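Local coordinates for phage-related protein (Bacillus cereus, PDB 4JG2), which is of unknown function but belongs to a family of phage single-stranded-DNA-binding proteins and so may bind single-stranded DNA, at residues Thr36-Ser41 and Asn82-Ala87; Glu76-Ile81 and Leu108-Gly113; Ala87-Gly92 and Ala104-Pro109; Tyr126-Asn131 and Val160-Tyr165. All coordinates share one frame; numbering follows the deposited sequence.

Contact 1: residues Thr36-Ser41 and Asn82-Ala87; sequences TKVVTS and NAAVDA
The hydroxyl OG1 of T36 is within hydrogen-bonding distance of two carboxamide oxygens, OD1 of N163 on strand 157-169, in the given conformer of that residue, and OD1 of N34 just upstream; its single proton can serve only one of them at a time. The methyl of the same side chain turns instead to helix 75-96. With chi1 at 60°, OG1 sits between the backbone N and the carbonyl carbon, and CG2 lies anti to that carbon, on the helix side. There T36 CG2 rests 4.0 Å from A87 CB and equally far from the carbonyl oxygen of A84. The backbone itself comes near: T36 CA lies 3.9 Å from A84 CB, and the two CA atoms are only 4.4 Å apart, an approach made possible by the small side chain of alanine. Further along, V38 points at the helix and sets CG2 against A84 CB at 3.8 Å. The A84 methyl thus touches both the T36 backbone and one branch of V38, which approach it at roughly a right angle. All four touching residues are buried, and no hydrogen bond crosses. F164 of strand 157-169 also touches A84 and is tied to T36 by a backbone bond, as V160 is to T40. A helix packed against the start of a strand that pairs antiparallel with strand 157-169 is consistent with the helix-packed beta barrel of the OB-fold.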
loop_
_atom_site.group_PDB
_atom_site.type_symbol
_atom_site.label_atom_id
_atom_site.label_comp_id
_atom_site.label_asym_id
_atom_site.label_seq_id
_atom_site.Cartn_x
_atom_site.Cartn_y
_atom_site.Cartn_z
ATOM N N THR A 36 -6.664 7.395 -9.812
ATOM C CA THR A 36 -5.956 7.312 -8.554
ATOM C C THR A 36 -5.792 5.882 -8.013
ATOM O O THR A 36 -5.195 5.692 -6.958
ATOM C CB THR A 36 -6.649 8.213 -7.507
ATOM O OG1 THR A 36 -8.007 7.777 -7.317
ATOM C CG2 THR A 36 -6.613 9.655 -7.888
ATOM N N LYS A 37 -6.273 4.908 -8.766
ATOM C CA LYS A 37 -6.200 3.497 -8.380
ATOM C C LYS A 37 -5.092 2.793 -9.163
ATOM O O LYS A 37 -5.033 2.969 -10.407
ATOM C CB LYS A 37 -7.553 2.820 -8.636
ATOM C CG LYS A 37 -7.611 1.392 -8.277
ATOM C CD LYS A 37 -9.011 0.827 -8.579
ATOM C CE LYS A 37 -8.990 -0.687 -8.455
ATOM N NZ LYS A 37 -10.245 -1.270 -9.028
ATOM N N VAL A 38 -4.253 2.030 -8.483
ATOM C CA VAL A 38 -3.181 1.236 -9.109
ATOM C C VAL A 38 -3.204 -0.151 -8.520
ATOM O O VAL A 38 -3.277 -0.305 -7.302
ATOM C CB VAL A 38 -1.796 1.835 -8.821
ATOM C CG1 VAL A 38 -0.677 0.937 -9.445
ATOM C CG2 VAL A 38 -1.709 3.274 -9.320
ATOM N N VAL A 39 -3.124 -1.155 -9.367
ATOM C CA VAL A 39 -2.953 -2.544 -8.924
ATOM C C VAL A 39 -1.512 -2.945 -9.203
ATOM O O VAL A 39 -1.077 -2.920 -10.363
ATOM C CB VAL A 39 -3.965 -3.500 -9.558
ATOM C CG1 VAL A 39 -3.884 -4.889 -8.950
ATOM C CG2 VAL A 39 -5.373 -3.009 -9.372
ATOM N N THR A 40 -0.751 -3.267 -8.160
ATOM C CA THR A 40 0.685 -3.582 -8.309
ATOM C C THR A 40 0.900 -4.931 -8.986
ATOM O O THR A 40 -0.061 -5.692 -9.200
ATOM C CB THR A 40 1.409 -3.484 -6.962
ATOM O OG1 THR A 40 0.994 -4.569 -6.157
ATOM C CG2 THR A 40 1.115 -2.179 -6.234
ATOM N N SER A 41 2.157 -5.188 -9.320
ATOM C CA SER A 41 2.504 -6.386 -10.094
ATOM C C SER A 41 2.554 -7.647 -9.303
ATOM O O SER A 41 2.642 -7.644 -8.056
ATOM C CB SER A 41 3.864 -6.192 -10.847
ATOM O OG SER A 41 4.893 -6.599 -9.993
ATOM N N ASN A 82 3.256 7.086 -9.958
ATOM C CA ASN A 82 3.591 8.484 -10.146
ATOM C C ASN A 82 2.416 9.255 -10.737
ATOM O O ASN A 82 2.083 10.355 -10.262
ATOM C CB ASN A 82 4.811 8.652 -11.016
ATOM C CG ASN A 82 6.074 8.170 -10.357
ATOM O OD1 ASN A 82 6.216 8.188 -9.154
ATOM N ND2 ASN A 82 7.066 7.862 -11.194
ATOM N N ALA A 83 1.751 8.687 -11.715
ATOM C CA ALA A 83 0.580 9.324 -12.377
ATOM C C ALA A 83 -0.578 9.433 -11.384
ATOM O O ALA A 83 -1.268 10.458 -11.326
ATOM C CB ALA A 83 0.113 8.513 -13.599
ATOM N N ALA A 84 -0.775 8.417 -10.529
ATOM C CA ALA A 84 -1.866 8.426 -9.548
ATOM C C ALA A 84 -1.661 9.465 -8.444
ATOM O O ALA A 84 -2.628 10.082 -7.978
ATOM C CB ALA A 84 -2.057 7.044 -8.957
ATOM N N VAL A 85 -0.395 9.654 -8.031
ATOM C CA VAL A 85 -0.077 10.662 -7.062
ATOM C C VAL A 85 -0.395 12.058 -7.599
ATOM O O VAL A 85 -0.994 12.849 -6.911
ATOM C CB VAL A 85 1.382 10.502 -6.570
ATOM C CG1 VAL A 85 1.862 11.692 -5.764
ATOM C CG2 VAL A 85 1.519 9.220 -5.753
ATOM N N ASP A 86 0.038 12.305 -8.822
ATOM C CA ASP A 86 -0.313 13.567 -9.482
ATOM C C ASP A 86 -1.831 13.758 -9.607
ATOM O O ASP A 86 -2.352 14.861 -9.405
ATOM C CB ASP A 86 0.421 13.734 -10.795
ATOM C CG ASP A 86 1.911 14.053 -10.616
ATOM O OD1 ASP A 86 2.303 14.726 -9.617
ATOM O OD2 ASP A 86 2.683 13.657 -11.523
ATOM N N ALA A 87 -2.544 12.680 -9.978
ATOM C CA ALA A 87 -3.997 12.771 -10.090
ATOM C C ALA A 87 -4.642 13.050 -8.740
ATOM O O ALA A 87 -5.604 13.809 -8.628
ATOM C CB ALA A 87 -4.585 11.539 -10.751
#

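Contact 2: residues Glu76-Ile81 and Leu108-Gly113; sequences ETINAI and LPLRDG
L110 carries this contact from the loop side, meeting I78 and I81 of helix 75-96, and its side chain can be followed outward. CB points at the helix and lies 4.3 Å from I81 CG2. CG stands anti to the backbone N (chi1 -172°), which puts the branch point beside the carbonyl carbon, where the two methyls part toward the helix. CD1 takes I81: it sits 4.1 Å from I81 CD1 and 4.2 Å from I81 CG2, touching both arms of the isoleucine from one side, and the two side chains cross at about a right angle. CD2 takes I78, at 4.3 Å from I78 CG2, and also borders N82. I78 and I81 are three residues apart and therefore share one helix face, so a single leucine fork spans both. Y126 and V128 of strand 125-132 flank L110, and I70 of strand 63-71 touches both isoleucines; the contacts across the two segments are apolar, and no hydrogen bond crosses. Behind the leucine the loop is tied to itself: R111 NH1 donates to L108 O at 2.8 Å with an N-H...O angle of 153°, the oxygen lying in the guanidinium plane. E116 forms a salt bridge with NH2 of the same arginine, holding the group from a second point. The layout is that of a helix packed against a small antiparallel sheet, with the loop that returns from it leading into the edge strand 111-112.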
loop_
_atom_site.group_PDB
_atom_site.type_symbol
_atom_site.label_atom_id
_atom_site.label_comp_id
_atom_site.label_asym_id
_atom_site.label_seq_id
_atom_site.Cartn_x
_atom_site.Cartn_y
_atom_site.Cartn_z
ATOM N N GLU A 76 6.274 -0.291 -15.034
ATOM C CA GLU A 76 4.855 -0.085 -15.278
ATOM C C GLU A 76 4.155 0.323 -13.992
ATOM O O GLU A 76 3.391 1.301 -13.959
ATOM C CB GLU A 76 4.203 -1.332 -15.875
ATOM C CG GLU A 76 2.772 -1.229 -16.311
ATOM C CD GLU A 76 2.291 -2.487 -17.074
ATOM O OE1 GLU A 76 2.948 -3.555 -16.982
ATOM O OE2 GLU A 76 1.238 -2.418 -17.749
ATOM N N THR A 77 4.372 -0.380 -12.875
ATOM C CA THR A 77 3.739 -0.028 -11.643
ATOM C C THR A 77 4.232 1.316 -11.128
ATOM O O THR A 77 3.435 2.127 -10.646
ATOM C CB THR A 77 4.002 -1.126 -10.577
ATOM O OG1 THR A 77 3.505 -2.378 -11.072
ATOM C CG2 THR A 77 3.359 -0.793 -9.244
ATOM N N ILE A 78 5.547 1.559 -11.195
ATOM C CA ILE A 78 6.083 2.809 -10.707
ATOM C C ILE A 78 5.456 3.989 -11.490
ATOM O O ILE A 78 5.071 5.012 -10.903
ATOM C CB ILE A 78 7.607 2.812 -10.810
ATOM C CG1 ILE A 78 8.188 1.747 -9.891
ATOM C CG2 ILE A 78 8.199 4.217 -10.561
ATOM C CD1 ILE A 78 9.615 1.379 -10.259
ATOM N N ASN A 79 5.424 3.882 -12.805
ATOM C CA ASN A 79 4.850 4.969 -13.609
ATOM C C ASN A 79 3.389 5.175 -13.275
ATOM O O ASN A 79 2.945 6.328 -13.202
ATOM C CB ASN A 79 5.039 4.658 -15.122
ATOM C CG ASN A 79 6.504 4.754 -15.567
ATOM O OD1 ASN A 79 7.280 5.547 -15.054
ATOM N ND2 ASN A 79 6.866 3.971 -16.560
ATOM N N ALA A 80 2.647 4.093 -13.045
ATOM C CA ALA A 80 1.249 4.204 -12.680
ATOM C C ALA A 80 1.080 4.905 -11.334
ATOM O O ALA A 80 0.188 5.723 -11.170
ATOM C CB ALA A 80 0.565 2.853 -12.664
ATOM N N ILE A 81 1.952 4.604 -10.365
ATOM C CA ILE A 81 1.925 5.245 -9.050
ATOM C C ILE A 81 2.210 6.740 -9.200
ATOM O O ILE A 81 1.516 7.588 -8.634
ATOM C CB ILE A 81 2.821 4.560 -8.042
ATOM C CG1 ILE A 81 2.262 3.189 -7.659
ATOM C CG2 ILE A 81 2.990 5.434 -6.796
ATOM C CD1 ILE A 81 3.202 2.311 -6.848
ATOM N N LEU A 108 4.784 12.579 0.228
ATOM C CA LEU A 108 4.464 11.757 -0.913
ATOM C C LEU A 108 4.668 10.280 -0.595
ATOM O O LEU A 108 5.522 9.947 0.215
ATOM C CB LEU A 108 5.319 12.157 -2.113
ATOM C CG LEU A 108 5.212 13.581 -2.600
ATOM C CD1 LEU A 108 6.250 13.802 -3.699
ATOM C CD2 LEU A 108 3.824 13.895 -3.077
ATOM N N PRO A 109 3.870 9.377 -1.173
ATOM C CA PRO A 109 3.836 7.985 -0.714
ATOM C C PRO A 109 4.871 7.015 -1.256
ATOM O O PRO A 109 5.150 5.997 -0.634
ATOM C CB PRO A 109 2.401 7.532 -1.072
ATOM C CG PRO A 109 2.136 8.312 -2.334
ATOM C CD PRO A 109 2.715 9.679 -2.027
ATOM N N LEU A 110 5.437 7.299 -2.448
ATOM C CA LEU A 110 6.426 6.331 -3.008
ATOM C C LEU A 110 7.776 6.589 -2.379
ATOM O O LEU A 110 8.452 7.573 -2.701
ATOM C CB LEU A 110 6.465 6.453 -4.514
ATOM C CG LEU A 110 7.285 5.383 -5.200
ATOM C CD1 LEU A 110 6.572 4.044 -5.202
ATOM C CD2 LEU A 110 7.611 5.815 -6.609
ATOM N N ARG A 111 8.198 5.710 -1.480
ATOM C CA ARG A 111 9.425 5.858 -0.695
ATOM C C ARG A 111 10.512 4.969 -1.257
ATOM O O ARG A 111 10.253 3.967 -1.917
ATOM C CB ARG A 111 9.121 5.476 0.760
ATOM C CG ARG A 111 7.924 6.142 1.388
ATOM C CD ARG A 111 7.836 7.603 1.140
ATOM N NE ARG A 111 8.986 8.326 1.616
ATOM C CZ ARG A 111 9.057 9.639 1.713
ATOM N NH1 ARG A 111 8.004 10.375 1.371
ATOM N NH2 ARG A 111 10.128 10.201 2.174
ATOM N N ASP A 112 11.774 5.319 -0.994
ATOM C CA ASP A 112 12.914 4.669 -1.590
ATOM C C ASP A 112 13.535 3.686 -0.580
ATOM O O ASP A 112 14.167 4.116 0.386
ATOM C CB ASP A 112 13.934 5.721 -2.039
ATOM C CG ASP A 112 15.048 5.160 -2.887
ATOM O OD1 ASP A 112 15.381 3.989 -2.714
ATOM O OD2 ASP A 112 15.680 5.897 -3.652
ATOM N N GLY A 113 13.386 2.383 -0.814
ATOM C CA GLY A 113 13.915 1.367 0.068
ATOM C C GLY A 113 15.406 1.298 0.176
ATOM O O GLY A 113 15.908 0.815 1.162
#

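Contact 3: residues Ala87-Gly92 and Ala104-Pro109; sequences AAIEEG and AAIKLP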
loop_
_atom_site.group_PDB
_atom_site.type_symbol
_atom_site.label_atom_id
_atom_site.label_comp_id
_atom_site.label_asym_id
_atom_site.label_seq_id
_atom_site.Cartn_x
_atom_site.Cartn_y
_atom_site.Cartn_z
ATOM N N ALA A 87 -2.544 12.680 -9.978
ATOM C CA ALA A 87 -3.997 12.771 -10.090
ATOM C C ALA A 87 -4.642 13.050 -8.740
ATOM O O ALA A 87 -5.604 13.809 -8.628
ATOM C CB ALA A 87 -4.585 11.539 -10.751
ATOM N N ALA A 88 -4.109 12.486 -7.675
ATOM C CA ALA A 88 -4.597 12.747 -6.314
ATOM C C ALA A 88 -4.451 14.194 -5.946
ATOM O O ALA A 88 -5.331 14.799 -5.325
ATOM C CB ALA A 88 -3.920 11.804 -5.322
ATOM N N ILE A 89 -3.284 14.757 -6.272
ATOM C CA ILE A 89 -3.046 16.177 -6.024
ATOM C C ILE A 89 -4.054 17.029 -6.811
ATOM O O ILE A 89 -4.690 17.935 -6.255
ATOM C CB ILE A 89 -1.581 16.572 -6.367
ATOM C CG1 ILE A 89 -0.625 15.871 -5.375
ATOM C CG2 ILE A 89 -1.420 18.097 -6.327
ATOM C CD1 ILE A 89 0.835 15.934 -5.746
ATOM N N GLU A 90 -4.247 16.711 -8.094
ATOM C CA GLU A 90 -5.185 17.444 -8.908
ATOM C C GLU A 90 -6.617 17.346 -8.400
ATOM O O GLU A 90 -7.338 18.331 -8.423
ATOM C CB GLU A 90 -5.062 16.969 -10.334
ATOM C CG GLU A 90 -3.736 17.437 -10.929
ATOM C CD GLU A 90 -3.384 16.708 -12.204
ATOM O OE1 GLU A 90 -4.287 16.051 -12.783
ATOM O OE2 GLU A 90 -2.212 16.823 -12.656
ATOM N N GLU A 91 -7.032 16.167 -7.950
ATOM C CA GLU A 91 -8.375 15.989 -7.411
ATOM C C GLU A 91 -8.527 16.821 -6.121
ATOM O O GLU A 91 -9.618 17.352 -5.869
ATOM C CB GLU A 91 -8.677 14.510 -7.169
ATOM C CG GLU A 91 -8.961 13.769 -8.502
ATOM C CD GLU A 91 -9.350 12.292 -8.435
ATOM O OE1 GLU A 91 -9.571 11.800 -7.306
ATOM O OE2 GLU A 91 -9.506 11.662 -9.530
ATOM N N GLY A 92 -7.484 16.921 -5.295
ATOM C CA GLY A 92 -7.494 17.765 -4.106
ATOM C C GLY A 92 -7.690 19.232 -4.494
ATOM O O GLY A 92 -8.496 19.915 -3.841
ATOM N N ALA A 104 7.940 19.204 -3.114
ATOM C CA ALA A 104 8.906 19.112 -2.042
ATOM C C ALA A 104 8.336 19.545 -0.670
ATOM O O ALA A 104 8.919 19.224 0.362
ATOM C CB ALA A 104 10.115 19.969 -2.387
ATOM N N ALA A 105 7.185 20.233 -0.663
ATOM C CA ALA A 105 6.555 20.780 0.544
ATOM C C ALA A 105 5.573 19.830 1.218
ATOM O O ALA A 105 5.096 20.075 2.326
ATOM C CB ALA A 105 5.821 22.079 0.196
ATOM N N ILE A 106 5.281 18.695 0.574
ATOM C CA ILE A 106 4.272 17.765 1.082
ATOM C C ILE A 106 4.808 16.327 1.159
ATOM O O ILE A 106 5.846 16.010 0.609
ATOM C CB ILE A 106 3.016 17.828 0.192
ATOM C CG1 ILE A 106 3.299 17.346 -1.226
ATOM C CG2 ILE A 106 2.452 19.206 0.183
ATOM C CD1 ILE A 106 2.090 17.226 -2.140
ATOM N N LYS A 107 4.061 15.466 1.863
ATOM C CA LYS A 107 4.405 14.057 2.028
ATOM C C LYS A 107 3.908 13.321 0.853
ATOM O O LYS A 107 2.701 13.363 0.525
ATOM C CB LYS A 107 3.790 13.534 3.339
ATOM C CG LYS A 107 4.029 12.123 3.768
ATOM C CD LYS A 107 3.594 11.978 5.239
ATOM C CE LYS A 107 3.245 10.583 5.689
ATOM N NZ LYS A 107 4.326 9.589 5.540
ATOM N N LEU A 108 4.784 12.579 0.228
ATOM C CA LEU A 108 4.464 11.757 -0.913
ATOM C C LEU A 108 4.668 10.280 -0.595
ATOM O O LEU A 108 5.522 9.947 0.215
ATOM C CB LEU A 108 5.319 12.157 -2.113
ATOM C CG LEU A 108 5.212 13.581 -2.600
ATOM C CD1 LEU A 108 6.250 13.802 -3.699
ATOM C CD2 LEU A 108 3.824 13.895 -3.077
ATOM N N PRO A 109 3.870 9.377 -1.173
ATOM C CA PRO A 109 3.836 7.985 -0.714
ATOM C C PRO A 109 4.871 7.015 -1.256
ATOM O O PRO A 109 5.150 5.997 -0.634
ATOM C CB PRO A 109 2.401 7.532 -1.072
ATOM C CG PRO A 109 2.136 8.312 -2.334
ATOM C CD PRO A 109 2.715 9.679 -2.027
#
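I89, I106 and L108 make up the whole of this contact. I89 has the most surface buried: it leans from helix 75-96 toward the returning loop, and its CD1 alone reaches both partners. Against I106 the meeting is tip to tip, CD1 to CD1 at 4.0 Å. I106 gets there by placing CG1 between its backbone N and carbonyl carbon (chi1 65°), with the chain beyond extended so that CD1 projects straight at the helix. L108 contributes less. Its CB points past the helix, yet its CD2 comes to 4.5 Å from I89 CD1, a loose touch; V85, one turn back along the helix, also lies against this leucine. P101 packs on both isoleucines, and V175 of strand 175-186 touches I89 from the sheet. Between the two loop side chains, K107 is bonded through its backbone to K173 and V175, which holds the loop in place beside the sheet. The nearest CA atoms, those of I89 and L108, stand 10.1 Å apart, so only side-chain ends meet. With methyl groups only and no polar atom crossing, the attraction is dispersive and hydrophobic, and it sets no strict direction for either partner.

Contact 4: residues Tyr126-Asn131 and Val160-Tyr165; sequences YFVNAN and VSLNFY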
loop_
_atom_site.group_PDB
_atom_site.type_symbol
_atom_site.label_atom_id
_atom_site.label_comp_id
_atom_site.label_asym_id
_atom_site.label_seq_id
_atom_site.Cartn_x
_atom_site.Cartn_y
_atom_site.Cartn_z
ATOM N N TYR A 126 11.188 0.305 -4.229
ATOM C CA TYR A 126 10.417 1.392 -3.647
ATOM C C TYR A 126 9.419 0.717 -2.670
ATOM O O TYR A 126 9.173 -0.500 -2.738
ATOM C CB TYR A 126 9.635 2.173 -4.681
ATOM C CG TYR A 126 10.522 3.008 -5.614
ATOM C CD1 TYR A 126 11.078 4.202 -5.160
ATOM C CD2 TYR A 126 10.750 2.646 -6.918
ATOM C CE1 TYR A 126 11.846 5.010 -5.953
ATOM C CE2 TYR A 126 11.524 3.422 -7.758
ATOM C CZ TYR A 126 12.084 4.602 -7.261
ATOM O OH TYR A 126 12.851 5.396 -8.094
ATOM N N PHE A 127 8.796 1.503 -1.808
ATOM C CA PHE A 127 7.766 0.989 -0.947
ATOM C C PHE A 127 6.695 2.013 -0.740
ATOM O O PHE A 127 6.934 3.237 -0.743
ATOM C CB PHE A 127 8.327 0.467 0.424
ATOM C CG PHE A 127 8.923 1.475 1.346
ATOM C CD1 PHE A 127 8.214 2.012 2.426
ATOM C CD2 PHE A 127 10.236 1.883 1.166
ATOM C CE1 PHE A 127 8.828 2.847 3.306
ATOM C CE2 PHE A 127 10.828 2.745 2.085
ATOM C CZ PHE A 127 10.121 3.250 3.159
ATOM N N VAL A 128 5.484 1.520 -0.456
ATOM C CA VAL A 128 4.359 2.380 -0.104
ATOM C C VAL A 128 3.754 1.750 1.171
ATOM O O VAL A 128 3.718 0.523 1.303
ATOM C CB VAL A 128 3.317 2.488 -1.240
ATOM C CG1 VAL A 128 3.998 2.727 -2.586
ATOM C CG2 VAL A 128 2.459 1.271 -1.358
ATOM N N ASN A 129 3.404 2.618 2.114
ATOM C CA ASN A 129 2.719 2.249 3.331
ATOM C C ASN A 129 1.212 2.443 3.074
ATOM O O ASN A 129 0.753 3.595 3.065
ATOM C CB ASN A 129 3.215 3.026 4.506
ATOM C CG ASN A 129 4.661 2.718 4.845
ATOM O OD1 ASN A 129 5.168 1.624 4.613
ATOM N ND2 ASN A 129 5.323 3.710 5.351
ATOM N N ALA A 130 0.483 1.383 2.865
ATOM C CA ALA A 130 -0.926 1.425 2.574
ATOM C C ALA A 130 -1.745 1.031 3.815
ATOM O O ALA A 130 -1.347 0.141 4.557
ATOM C CB ALA A 130 -1.296 0.507 1.417
ATOM N N ASN A 131 -2.879 1.681 4.041
ATOM C CA ASN A 131 -3.709 1.321 5.221
ATOM C C ASN A 131 -5.172 1.562 4.940
ATOM O O ASN A 131 -5.562 2.254 3.955
ATOM C CB ASN A 131 -3.176 2.016 6.466
ATOM C CG ASN A 131 -3.318 3.524 6.445
ATOM O OD1 ASN A 131 -4.378 4.048 6.109
ATOM N ND2 ASN A 131 -2.237 4.206 6.792
ATOM N N VAL A 160 -1.389 -5.965 -5.028
ATOM C CA VAL A 160 -2.137 -5.154 -4.081
ATOM C C VAL A 160 -2.818 -4.010 -4.803
ATOM O O VAL A 160 -2.176 -3.346 -5.631
ATOM C CB VAL A 160 -1.228 -4.609 -2.965
ATOM C CG1 VAL A 160 -2.061 -3.866 -1.918
ATOM C CG2 VAL A 160 -0.397 -5.719 -2.308
ATOM N N SER A 161 -4.088 -3.803 -4.489
ATOM C CA SER A 161 -4.827 -2.684 -5.021
ATOM C C SER A 161 -4.588 -1.496 -4.068
ATOM O O SER A 161 -4.645 -1.641 -2.849
ATOM C CB SER A 161 -6.311 -3.022 -5.100
ATOM O OG SER A 161 -7.022 -1.966 -5.695
ATOM N N LEU A 162 -4.271 -0.363 -4.663
ATOM C CA LEU A 162 -3.968 0.855 -3.965
ATOM C C LEU A 162 -4.757 2.024 -4.476
ATOM O O LEU A 162 -4.985 2.131 -5.688
ATOM C CB LEU A 162 -2.476 1.200 -4.208
ATOM C CG LEU A 162 -1.427 0.148 -3.828
ATOM C CD1 LEU A 162 -0.046 0.658 -4.225
ATOM C CD2 LEU A 162 -1.492 -0.262 -2.356
ATOM N N ASN A 163 -5.192 2.914 -3.593
ATOM C CA ASN A 163 -5.842 4.142 -4.034
ATOM C C ASN A 163 -5.134 5.276 -3.349
ATOM O O ASN A 163 -4.856 5.270 -2.165
ATOM C CB ASN A 163 -7.379 4.245 -3.805
ATOM C CG ASN A 163 -8.041 5.478 -4.527
ATOM O OD1 ASN A 163 -8.481 5.408 -5.722
ATOM N ND2 ASN A 163 -8.190 6.595 -3.775
ATOM N N PHE A 164 -4.808 6.254 -4.133
ATOM C CA PHE A 164 -4.099 7.430 -3.640
ATOM C C PHE A 164 -5.034 8.594 -3.483
ATOM O O PHE A 164 -5.881 8.825 -4.342
ATOM C CB PHE A 164 -2.962 7.743 -4.643
ATOM C CG PHE A 164 -1.907 6.647 -4.684
ATOM C CD1 PHE A 164 -1.976 5.571 -5.570
ATOM C CD2 PHE A 164 -0.896 6.623 -3.762
ATOM C CE1 PHE A 164 -1.033 4.562 -5.573
ATOM C CE2 PHE A 164 0.050 5.623 -3.737
ATOM C CZ PHE A 164 -0.047 4.592 -4.639
ATOM N N TYR A 165 -4.827 9.358 -2.418
ATOM C CA TYR A 165 -5.729 10.461 -2.125
ATOM C C TYR A 165 -5.017 11.541 -1.317
ATOM O O TYR A 165 -4.158 11.272 -0.480
ATOM C CB TYR A 165 -7.014 9.988 -1.395
ATOM C CG TYR A 165 -6.765 9.335 -0.059
ATOM C CD1 TYR A 165 -6.509 7.940 0.056
ATOM C CD2 TYR A 165 -6.793 10.051 1.110
ATOM C CE1 TYR A 165 -6.333 7.365 1.286
ATOM C CE2 TYR A 165 -6.567 9.458 2.354
ATOM C CZ TYR A 165 -6.348 8.130 2.405
ATOM O OH TYR A 165 -6.128 7.590 3.645
HETATM O O HOH W 1 -3.722 5.862 4.096
#
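L162 meets A130 through one methyl, CD2 lying 3.9 Å from A130 CB. Its other methyl, CD1, points at V128 CG2, tip to tip at 3.9 Å, although V128 was modelled in two conformers and this touch holds for one of them. CG of L162 stands anti to its carbonyl carbon (chi1 -56°), and from there the fork opens toward the other strand. No hydrogen bond links the two strands directly; the nearest CA atoms, of A130 and L162, are 7.2 Å apart, and the contact is made by side chains. This is how opposing walls of a small beta barrel meet in its core, and the centre of the contact lies about 3 Å from the centre of the chain. Near N131 and Y165 a water joins the two strands, 2.8 Å from N131 OD1 and 3.0 Å from Y165 OH. Next come the residues that seat the first shell. V128 and A130 are held by backbone bonds to V68 and V66, and V68 and I70 pack against the V128 side chain. L162 is backed by T40 and by C177. N131 pairs through its backbone with C177, bringing strands 125-132 and 175-186 together, while F164 packs on helix 75-96 at I81 and V85.

Overall arrangement
Helix 75-96 is common to contacts 1, 2 and 3, which follow it from 76-81 through 82-87 to 87-92; contacts 1 and 3 share A87, and contacts 2 and 3 share L108 and P109. The centres of contacts 1 and 2 lie about 8 Å apart, those of contacts 2 and 3 about 13 Å. Contact 4 lies nearest the centre of the chain, with its centre about 9 Å from those of both contact 1 and contact 2. Probable hydrogen bonds join it to contact 1, V38 O to L162 N at 2.8 Å, and to contact 2, R111 O to F127 N at 2.9 Å. P109 CG, 3.7 Å from F164 CE2, links contacts 2 and 3 to contact 4.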